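Local structure of aminoglycoside 3'-phosphotransferase AphA1-IAB (Acinetobacter baumannii, 4GKH) at residues E119-H133 with S243-D255. The protein transfers a phosphate group from a nucleoside triphosphate to the 3'-hydroxyl of kanamycin and related aminoglycosides, conferring resistance to these antibiotics. Sequence-based numbering, arbitrary orientation. Where two conformers were deposited one is given.
Sequences ENIVDALAVFLRRLH and SLQKRLFQKYGID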
ATOM      1  N   GLU A 119      19.852   7.748   2.301  1.00 38.82           N
ATOM      2  CA  GLU A 119      19.809   7.599   3.746  1.00 38.68           C
ATOM      3  C   GLU A 119      18.725   8.492   4.355  1.00 38.10           C
ATOM      4  O   GLU A 119      17.949   8.042   5.192  1.00 40.41           O
ATOM      5  CB  GLU A 119      21.182   7.825   4.368  1.00 39.56           C
ATOM      6  CG  GLU A 119      22.166   6.748   3.916  1.00 40.59           C
ATOM      7  CD  GLU A 119      23.577   7.018   4.372  1.00 64.53           C
ATOM      8  OE1 GLU A 119      23.790   8.048   5.046  1.00 52.88           O
ATOM      9  OE2 GLU A 119      24.472   6.203   4.054  1.00 67.13           O
ATOM     10  N   ASN A 120      18.631   9.734   3.896  1.00 35.05           N
ATOM     11  CA  ASN A 120      17.612  10.631   4.429  1.00 33.94           C
ATOM     12  C   ASN A 120      16.204  10.150   4.102  1.00 33.14           C
ATOM     13  O   ASN A 120      15.274  10.297   4.915  1.00 36.44           O
ATOM     14  CB  ASN A 120      17.795  12.048   3.887  1.00 44.67           C
ATOM     15  CG  ASN A 120      19.013  12.745   4.461  1.00 72.47           C
ATOM     16  OD1 ASN A 120      19.503  12.394   5.537  1.00 53.20           O
ATOM     17  ND2 ASN A 120      19.501  13.750   3.747  1.00 52.93           N
ATOM     18  N   ILE A 121      16.038   9.595   2.903  1.00 34.59           N
ATOM     19  CA  ILE A 121      14.724   9.130   2.466  1.00 32.72           C
ATOM     20  C   ILE A 121      14.265   7.937   3.303  1.00 33.67           C
ATOM     21  O   ILE A 121      13.125   7.881   3.766  1.00 32.40           O
ATOM     22  CB  ILE A 121      14.727   8.787   0.951  1.00 33.30           C
ATOM     23  CG1 ILE A 121      14.729  10.086   0.134  1.00 39.03           C
ATOM     24  CG2 ILE A 121      13.523   7.942   0.585  1.00 29.68           C
ATOM     25  CD1 ILE A 121      15.045   9.900  -1.353  1.00 36.96           C
ATOM     26  N   VAL A 122      15.172   6.999   3.536  1.00 33.31           N
ATOM     27  CA  VAL A 122      14.845   5.838   4.353  1.00 34.91           C
ATOM     28  C   VAL A 122      14.591   6.235   5.817  1.00 39.48           C
ATOM     29  O   VAL A 122      13.663   5.724   6.454  1.00 33.71           O
ATOM     30  CB  VAL A 122      15.939   4.750   4.238  1.00 34.86           C
ATOM     31  CG1 VAL A 122      15.821   3.730   5.363  1.00 34.49           C
ATOM     32  CG2 VAL A 122      15.867   4.080   2.857  1.00 32.29           C
ATOM     33  N   ASP A 123      15.393   7.162   6.337  1.00 37.64           N
ATOM     34  CA  ASP A 123      15.181   7.664   7.698  1.00 32.25           C
ATOM     35  C   ASP A 123      13.772   8.229   7.846  1.00 36.06           C
ATOM     36  O   ASP A 123      13.104   7.983   8.844  1.00 34.66           O
ATOM     37  CB  ASP A 123      16.185   8.765   8.053  1.00 37.64           C
ATOM     38  CG  ASP A 123      17.597   8.245   8.216  1.00 43.16           C
ATOM     39  OD1 ASP A 123      17.796   7.010   8.167  1.00 50.13           O
ATOM     40  OD2 ASP A 123      18.509   9.076   8.396  1.00 46.52           O
ATOM     41  N   ALA A 124      13.334   9.000   6.856  1.00 34.07           N
ATOM     42  CA  ALA A 124      11.987   9.564   6.888  1.00 40.32           C
ATOM     43  C   ALA A 124      10.935   8.468   6.814  1.00 40.81           C
ATOM     44  O   ALA A 124       9.908   8.547   7.479  1.00 33.33           O
ATOM     45  CB  ALA A 124      11.782  10.569   5.764  1.00 36.33           C
ATOM     46  N   LEU A 125      11.190   7.448   6.001  1.00 32.75           N
ATOM     47  CA  LEU A 125      10.236   6.340   5.856  1.00 30.95           C
ATOM     48  C   LEU A 125      10.076   5.574   7.166  1.00 34.90           C
ATOM     49  O   LEU A 125       8.962   5.200   7.540  1.00 32.59           O
ATOM     50  CB  LEU A 125      10.687   5.390   4.752  1.00 27.39           C
ATOM     51  CG  LEU A 125      10.515   5.839   3.289  1.00 31.45           C
ATOM     52  CD1 LEU A 125      11.312   4.925   2.339  1.00 31.49           C
ATOM     53  CD2 LEU A 125       9.033   5.903   2.871  1.00 30.34           C
ATOM     54  N   ALA A 126      11.191   5.344   7.864  1.00 31.44           N
ATOM     55  CA  ALA A 126      11.153   4.645   9.156  1.00 35.15           C
ATOM     56  C   ALA A 126      10.351   5.433  10.185  1.00 34.56           C
ATOM     57  O   ALA A 126       9.527   4.863  10.918  1.00 34.23           O
ATOM     58  CB  ALA A 126      12.579   4.376   9.682  1.00 38.86           C
ATOM     59  N   VAL A 127      10.576   6.743  10.225  1.00 32.59           N
ATOM     60  CA  VAL A 127       9.871   7.600  11.183  1.00 36.44           C
ATOM     61  C   VAL A 127       8.365   7.537  10.946  1.00 37.71           C
ATOM     62  O   VAL A 127       7.559   7.440  11.888  1.00 30.77           O
ATOM     63  CB  VAL A 127      10.329   9.078  11.075  1.00 41.53           C
ATOM     64  CG1 VAL A 127       9.383   9.989  11.861  1.00 45.96           C
ATOM     65  CG2 VAL A 127      11.775   9.244  11.554  1.00 41.83           C
ATOM     66  N   PHE A 128       7.995   7.570   9.671  1.00 35.09           N
ATOM     67  CA  PHE A 128       6.598   7.553   9.260  1.00 31.51           C
ATOM     68  C   PHE A 128       5.953   6.215   9.610  1.00 31.53           C
ATOM     69  O   PHE A 128       4.813   6.166  10.075  1.00 31.45           O
ATOM     70  CB  PHE A 128       6.514   7.815   7.750  1.00 32.42           C
ATOM     71  CG  PHE A 128       5.123   8.101   7.239  1.00 36.40           C
ATOM     72  CD1 PHE A 128       4.290   7.072   6.819  1.00 38.06           C
ATOM     73  CD2 PHE A 128       4.663   9.406   7.141  1.00 35.20           C
ATOM     74  CE1 PHE A 128       3.003   7.336   6.336  1.00 31.08           C
ATOM     75  CE2 PHE A 128       3.385   9.675   6.653  1.00 40.68           C
ATOM     76  CZ  PHE A 128       2.564   8.630   6.236  1.00 35.08           C
ATOM     77  N   LEU A 129       6.681   5.134   9.380  1.00 30.54           N
ATOM     78  CA  LEU A 129       6.205   3.798   9.691  1.00 31.47           C
ATOM     79  C   LEU A 129       6.090   3.606  11.203  1.00 37.47           C
ATOM     80  O   LEU A 129       5.126   2.998  11.686  1.00 31.63           O
ATOM     81  CB  LEU A 129       7.123   2.739   9.056  1.00 35.13           C
ATOM     82  CG  LEU A 129       6.633   1.287   9.066  1.00 51.67           C
ATOM     83  CD1 LEU A 129       5.286   1.177   8.362  1.00 38.51           C
ATOM     84  CD2 LEU A 129       7.653   0.361   8.401  1.00 34.25           C
ATOM     85  N   ARG A 130       7.049   4.149  11.952  1.00 32.16           N
ATOM     86  CA  ARG A 130       6.970   4.115  13.407  1.00 32.77           C
ATOM     87  C   ARG A 130       5.702   4.814  13.906  1.00 37.98           C
ATOM     88  O   ARG A 130       5.042   4.322  14.822  1.00 39.20           O
ATOM     89  CB  ARG A 130       8.223   4.746  14.058  1.00 37.24           C
ATOM     90  CG  ARG A 130       9.436   3.815  14.112  1.00 39.45           C
ATOM     91  CD  ARG A 130      10.715   4.569  14.448  1.00 51.40           C
ATOM     92  NE  ARG A 130      10.646   5.205  15.758  1.00 72.16           N
ATOM     93  CZ  ARG A 130      10.968   4.603  16.899  1.00 93.84           C
ATOM     94  NH1 ARG A 130      11.384   3.340  16.897  1.00 49.60           N
ATOM     95  NH2 ARG A 130      10.874   5.264  18.046  1.00 75.64           N
ATOM     96  N   ARG A 131       5.367   5.954  13.302  1.00 37.94           N
ATOM     97  CA  ARG A 131       4.136   6.674  13.656  1.00 39.95           C
ATOM     98  C   ARG A 131       2.921   5.792  13.434  1.00 34.28           C
ATOM     99  O   ARG A 131       2.085   5.625  14.336  1.00 30.69           O
ATOM    100  CB  ARG A 131       3.961   7.948  12.825  1.00 34.72           C
ATOM    101  CG  ARG A 131       4.804   9.125  13.252  1.00 61.70           C
ATOM    102  CD  ARG A 131       4.710  10.251  12.226  1.00 72.46           C
ATOM    103  NE  ARG A 131       3.353  10.782  12.096  1.00 53.30           N
ATOM    104  CZ  ARG A 131       2.972  11.626  11.137  1.00 65.14           C
ATOM    105  NH1 ARG A 131       1.722  12.066  11.093  1.00 48.24           N
ATOM    106  NH2 ARG A 131       3.844  12.031  10.219  1.00 67.79           N
ATOM    107  N   LEU A 132       2.814   5.240  12.232  1.00 30.64           N
ATOM    108  CA  LEU A 132       1.684   4.364  11.896  1.00 28.03           C
ATOM    109  C   LEU A 132       1.555   3.204  12.870  1.00 36.10           C
ATOM    110  O   LEU A 132       0.459   2.898  13.367  1.00 31.29           O
ATOM    111  CB  LEU A 132       1.849   3.811  10.473  1.00 28.07           C
ATOM    112  CG  LEU A 132       0.680   2.937   9.994  1.00 32.32           C
ATOM    113  CD1 LEU A 132      -0.572   3.781   9.837  1.00 35.86           C
ATOM    114  CD2 LEU A 132       1.046   2.244   8.679  1.00 25.56           C
ATOM    115  N   HIS A 133       2.681   2.560  13.150  1.00 28.07           N
ATOM    116  CA  HIS A 133       2.693   1.428  14.052  1.00 31.33           C
ATOM    117  C   HIS A 133       2.529   1.784  15.519  1.00 33.51           C
ATOM    118  O   HIS A 133       2.417   0.891  16.356  1.00 35.06           O
ATOM    119  CB  HIS A 133       3.946   0.570  13.809  1.00 26.64           C
ATOM    120  CG  HIS A 133       3.924  -0.131  12.489  1.00 30.53           C
ATOM    121  ND1 HIS A 133       4.912  -1.004  12.089  1.00 33.23           N
ATOM    122  CD2 HIS A 133       3.021  -0.093  11.480  1.00 34.65           C
ATOM    123  CE1 HIS A 133       4.617  -1.476  10.888  1.00 28.76           C
ATOM    124  NE2 HIS A 133       3.474  -0.938  10.496  1.00 28.86           N
ATOM    125  N   SER A 243      22.489  -1.766   1.970  0.50 33.72           N
ATOM    126  CA  SER A 243      22.641  -0.858   3.109  0.50 38.94           C
ATOM    127  C   SER A 243      21.322  -0.162   3.463  0.50 37.92           C
ATOM    128  O   SER A 243      20.967  -0.017   4.641  0.50 32.09           O
ATOM    129  CB  SER A 243      23.741   0.175   2.846  0.50 40.45           C
ATOM    130  OG  SER A 243      23.467   0.945   1.687  0.50 65.55           O
ATOM    131  N   LEU A 244      20.588   0.262   2.441  1.00 34.06           N
ATOM    132  CA  LEU A 244      19.336   0.955   2.680  1.00 33.91           C
ATOM    133  C   LEU A 244      18.319   0.004   3.321  1.00 39.68           C
ATOM    134  O   LEU A 244      17.519   0.425   4.152  1.00 34.15           O
ATOM    135  CB  LEU A 244      18.795   1.576   1.391  1.00 38.23           C
ATOM    136  CG  LEU A 244      19.562   2.804   0.884  1.00 33.88           C
ATOM    137  CD1 LEU A 244      18.846   3.458  -0.285  1.00 41.06           C
ATOM    138  CD2 LEU A 244      19.779   3.826   2.021  1.00 38.11           C
ATOM    139  N   GLN A 245      18.368  -1.270   2.935  1.00 33.97           N
ATOM    140  CA  GLN A 245      17.476  -2.280   3.510  1.00 33.79           C
ATOM    141  C   GLN A 245      17.772  -2.458   4.995  1.00 32.72           C
ATOM    142  O   GLN A 245      16.851  -2.538   5.814  1.00 35.48           O
ATOM    143  CB  GLN A 245      17.653  -3.639   2.817  1.00 35.95           C
ATOM    144  CG  GLN A 245      17.143  -3.723   1.370  1.00 33.02           C
ATOM    145  CD  GLN A 245      17.362  -5.094   0.763  1.00 36.26           C
ATOM    146  OE1 GLN A 245      18.505  -5.533   0.587  1.00 36.87           O
ATOM    147  NE2 GLN A 245      16.262  -5.792   0.451  1.00 36.90           N
ATOM    148  N   LYS A 246      19.058  -2.572   5.326  1.00 37.44           N
ATOM    149  CA  LYS A 246      19.466  -2.729   6.716  1.00 36.35           C
ATOM    150  C   LYS A 246      19.120  -1.464   7.513  1.00 48.31           C
ATOM    151  O   LYS A 246      18.677  -1.539   8.663  1.00 41.08           O
ATOM    152  CB  LYS A 246      20.967  -3.033   6.815  1.00 37.11           C
ATOM    153  CG  LYS A 246      21.425  -3.286   8.240  1.00 45.87           C
ATOM    154  CD  LYS A 246      22.929  -3.475   8.337  1.00 73.54           C
ATOM    155  CE  LYS A 246      23.344  -3.875   9.748  1.00 87.12           C
ATOM    156  NZ  LYS A 246      22.872  -5.240  10.111  1.00 83.51           N
ATOM    157  N   ARG A 247      19.303  -0.304   6.889  1.00 39.77           N
ATOM    158  CA  ARG A 247      19.029   0.972   7.548  1.00 38.40           C
ATOM    159  C   ARG A 247      17.556   1.133   7.938  1.00 35.25           C
ATOM    160  O   ARG A 247      17.240   1.755   8.959  1.00 37.54           O
ATOM    161  CB  ARG A 247      19.468   2.150   6.674  1.00 41.32           C
ATOM    162  CG  ARG A 247      19.242   3.519   7.324  1.00 35.75           C
ATOM    163  CD  ARG A 247      19.859   4.634   6.490  1.00 49.07           C
ATOM    164  NE  ARG A 247      19.950   5.887   7.236  1.00 50.55           N
ATOM    165  CZ  ARG A 247      21.083   6.412   7.681  1.00 46.17           C
ATOM    166  NH1 ARG A 247      22.244   5.804   7.441  1.00 44.89           N
ATOM    167  NH2 ARG A 247      21.059   7.557   8.351  1.00 45.72           N
ATOM    168  N   LEU A 248      16.668   0.578   7.118  1.00 34.25           N
ATOM    169  CA  LEU A 248      15.240   0.621   7.399  1.00 30.95           C
ATOM    170  C   LEU A 248      14.935  -0.028   8.744  1.00 32.65           C
ATOM    171  O   LEU A 248      14.278   0.572   9.585  1.00 34.21           O
ATOM    172  CB  LEU A 248      14.450  -0.074   6.295  1.00 28.27           C
ATOM    173  CG  LEU A 248      12.979  -0.267   6.665  1.00 30.81           C
ATOM    174  CD1 LEU A 248      12.301   1.087   6.855  1.00 36.97           C
ATOM    175  CD2 LEU A 248      12.268  -1.132   5.592  1.00 28.67           C
ATOM    176  N   PHE A 249      15.416  -1.252   8.938  1.00 39.32           N
ATOM    177  CA  PHE A 249      15.255  -1.929  10.223  1.00 36.81           C
ATOM    178  C   PHE A 249      15.930  -1.189  11.379  1.00 38.83           C
ATOM    179  O   PHE A 249      15.325  -1.010  12.442  1.00 42.10           O
ATOM    180  CB  PHE A 249      15.765  -3.364  10.154  1.00 34.64           C
ATOM    181  CG  PHE A 249      14.784  -4.316   9.550  1.00 36.65           C
ATOM    182  CD1 PHE A 249      13.675  -4.724  10.264  1.00 41.16           C
ATOM    183  CD2 PHE A 249      14.970  -4.808   8.269  1.00 45.59           C
ATOM    184  CE1 PHE A 249      12.762  -5.604   9.711  1.00 40.28           C
ATOM    185  CE2 PHE A 249      14.065  -5.689   7.715  1.00 53.23           C
ATOM    186  CZ  PHE A 249      12.956  -6.080   8.433  1.00 37.57           C
ATOM    187  N   GLN A 250      17.186  -0.783  11.177  1.00 31.32           N
ATOM    188  CA  GLN A 250      17.920  -0.050  12.197  1.00 34.68           C
ATOM    189  C   GLN A 250      17.173   1.181  12.711  1.00 49.19           C
ATOM    190  O   GLN A 250      16.999   1.345  13.920  1.00 43.52           O
ATOM    191  CB  GLN A 250      19.301   0.362  11.686  1.00 36.66           C
ATOM    192  CG  GLN A 250      20.037   1.336  12.606  1.00 52.18           C
ATOM    193  CD  GLN A 250      20.472   0.697  13.905  1.00 74.72           C
ATOM    194  OE1 GLN A 250      20.636   1.377  14.919  1.00 80.59           O
ATOM    195  NE2 GLN A 250      20.668  -0.619  13.883  1.00 69.33           N
ATOM    196  N   LYS A 251      16.739   2.043  11.794  1.00 38.32           N
ATOM    197  CA  LYS A 251      16.085   3.301  12.163  1.00 41.00           C
ATOM    198  C   LYS A 251      14.696   3.043  12.733  1.00 41.66           C
ATOM    199  O   LYS A 251      14.229   3.773  13.593  1.00 40.22           O
ATOM    200  CB  LYS A 251      16.009   4.246  10.952  1.00 31.66           C
ATOM    201  CG  LYS A 251      17.415   4.754  10.537  1.00 36.05           C
ATOM    202  CD  LYS A 251      18.020   5.577  11.641  1.00 39.86           C
ATOM    203  CE  LYS A 251      19.408   6.067  11.276  1.00 49.39           C
ATOM    204  NZ  LYS A 251      19.820   7.154  12.206  1.00 63.37           N
ATOM    205  N   TYR A 252      14.048   1.990  12.251  1.00 31.86           N
ATOM    206  CA  TYR A 252      12.707   1.626  12.735  1.00 33.46           C
ATOM    207  C   TYR A 252      12.793   1.172  14.197  1.00 40.34           C
ATOM    208  O   TYR A 252      11.855   1.344  14.976  1.00 39.29           O
ATOM    209  CB  TYR A 252      12.119   0.513  11.861  1.00 31.21           C
ATOM    210  CG  TYR A 252      10.780   0.006  12.336  1.00 30.60           C
ATOM    211  CD1 TYR A 252       9.602   0.640  11.963  1.00 36.51           C
ATOM    212  CD2 TYR A 252      10.696  -1.116  13.146  1.00 33.65           C
ATOM    213  CE1 TYR A 252       8.367   0.161  12.379  1.00 36.67           C
ATOM    214  CE2 TYR A 252       9.477  -1.594  13.573  1.00 36.60           C
ATOM    215  CZ  TYR A 252       8.320  -0.955  13.186  1.00 42.20           C
ATOM    216  OH  TYR A 252       7.117  -1.445  13.618  1.00 30.53           O
ATOM    217  N   GLY A 253      13.928   0.578  14.558  1.00 36.38           N
ATOM    218  CA  GLY A 253      14.195   0.189  15.933  1.00 41.66           C
ATOM    219  C   GLY A 253      14.413  -1.301  16.123  1.00 49.94           C
ATOM    220  O   GLY A 253      14.386  -1.802  17.251  1.00 42.15           O
ATOM    221  N   ILE A 254      14.635  -2.015  15.025  1.00 36.31           N
ATOM    222  CA  ILE A 254      14.876  -3.457  15.080  1.00 36.96           C
ATOM    223  C   ILE A 254      16.311  -3.797  14.705  1.00 40.99           C
ATOM    224  O   ILE A 254      16.729  -3.578  13.572  1.00 46.04           O
ATOM    225  CB  ILE A 254      13.937  -4.216  14.132  1.00 40.22           C
ATOM    226  CG1 ILE A 254      12.502  -4.160  14.655  1.00 36.78           C
ATOM    227  CG2 ILE A 254      14.380  -5.665  14.003  1.00 43.23           C
ATOM    228  CD1 ILE A 254      11.461  -4.744  13.690  1.00 34.38           C
ATOM    229  N   ASP A 255      17.064  -4.335  15.657  1.00 46.24           N
ATOM    230  CA  ASP A 255      18.465  -4.677  15.423  1.00 53.28           C
ATOM    231  C   ASP A 255      18.684  -6.086  14.888  1.00 65.12           C
ATOM    232  O   ASP A 255      19.680  -6.343  14.219  1.00 50.53           O
ATOM    233  CB  ASP A 255      19.287  -4.480  16.690  1.00 73.78           C
ATOM    234  CG  ASP A 255      19.577  -3.030  16.963  1.00 64.34           C
ATOM    235  OD1 ASP A 255      19.730  -2.261  15.987  1.00 69.16           O
ATOM    236  OD2 ASP A 255      19.646  -2.663  18.150  1.00 61.68           O
TER
HETATM  237  O   HOH W   1      23.399   3.399   3.201  1.00 57.30           O
HETATM  238  O   HOH W   2      18.657   9.466  11.370  1.00 63.20           O
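The hydroxyl of Y252 is gripped by two side chains: its OH is hydrogen-bonded to H133 ND1 (2.7 Å), in the plane of the imidazole, and to R226 NH1. H133 is fixed through NE2 by D229, and the two rings meet rim to rim with planes 83° apart. With CG anti to the backbone N (chi1 176°), the Y252 ring enters as a knob among A126, L129, R130 and H133, and its CE1 packs 3.9 Å from L129 CG. R130, bent at chi3, turns NH1 back onto Y252 O (2.8 Å), which it meets from above the carbonyl plane. Toward the helix starts, R247, extended from CG to NE, holds D123 side-on, NE to OD1 at 2.6 Å and NH2 to OD2 at 3.0 Å. E119 CB lies 3.6 Å over the centre of the same guanidinium, while its stacked carboxylate adds a long, purely electrostatic salt bridge. A water joins D123 OD2 to K251 NZ. Between these polar ends V122 packs on L244 and L248, and A126 CB lies 3.7 Å from K251 CB. A Schellman motif at G253 ends helix 243-252, which crosses helix 119-133 at -43° in the helical lobe of this protein kinase-like fold.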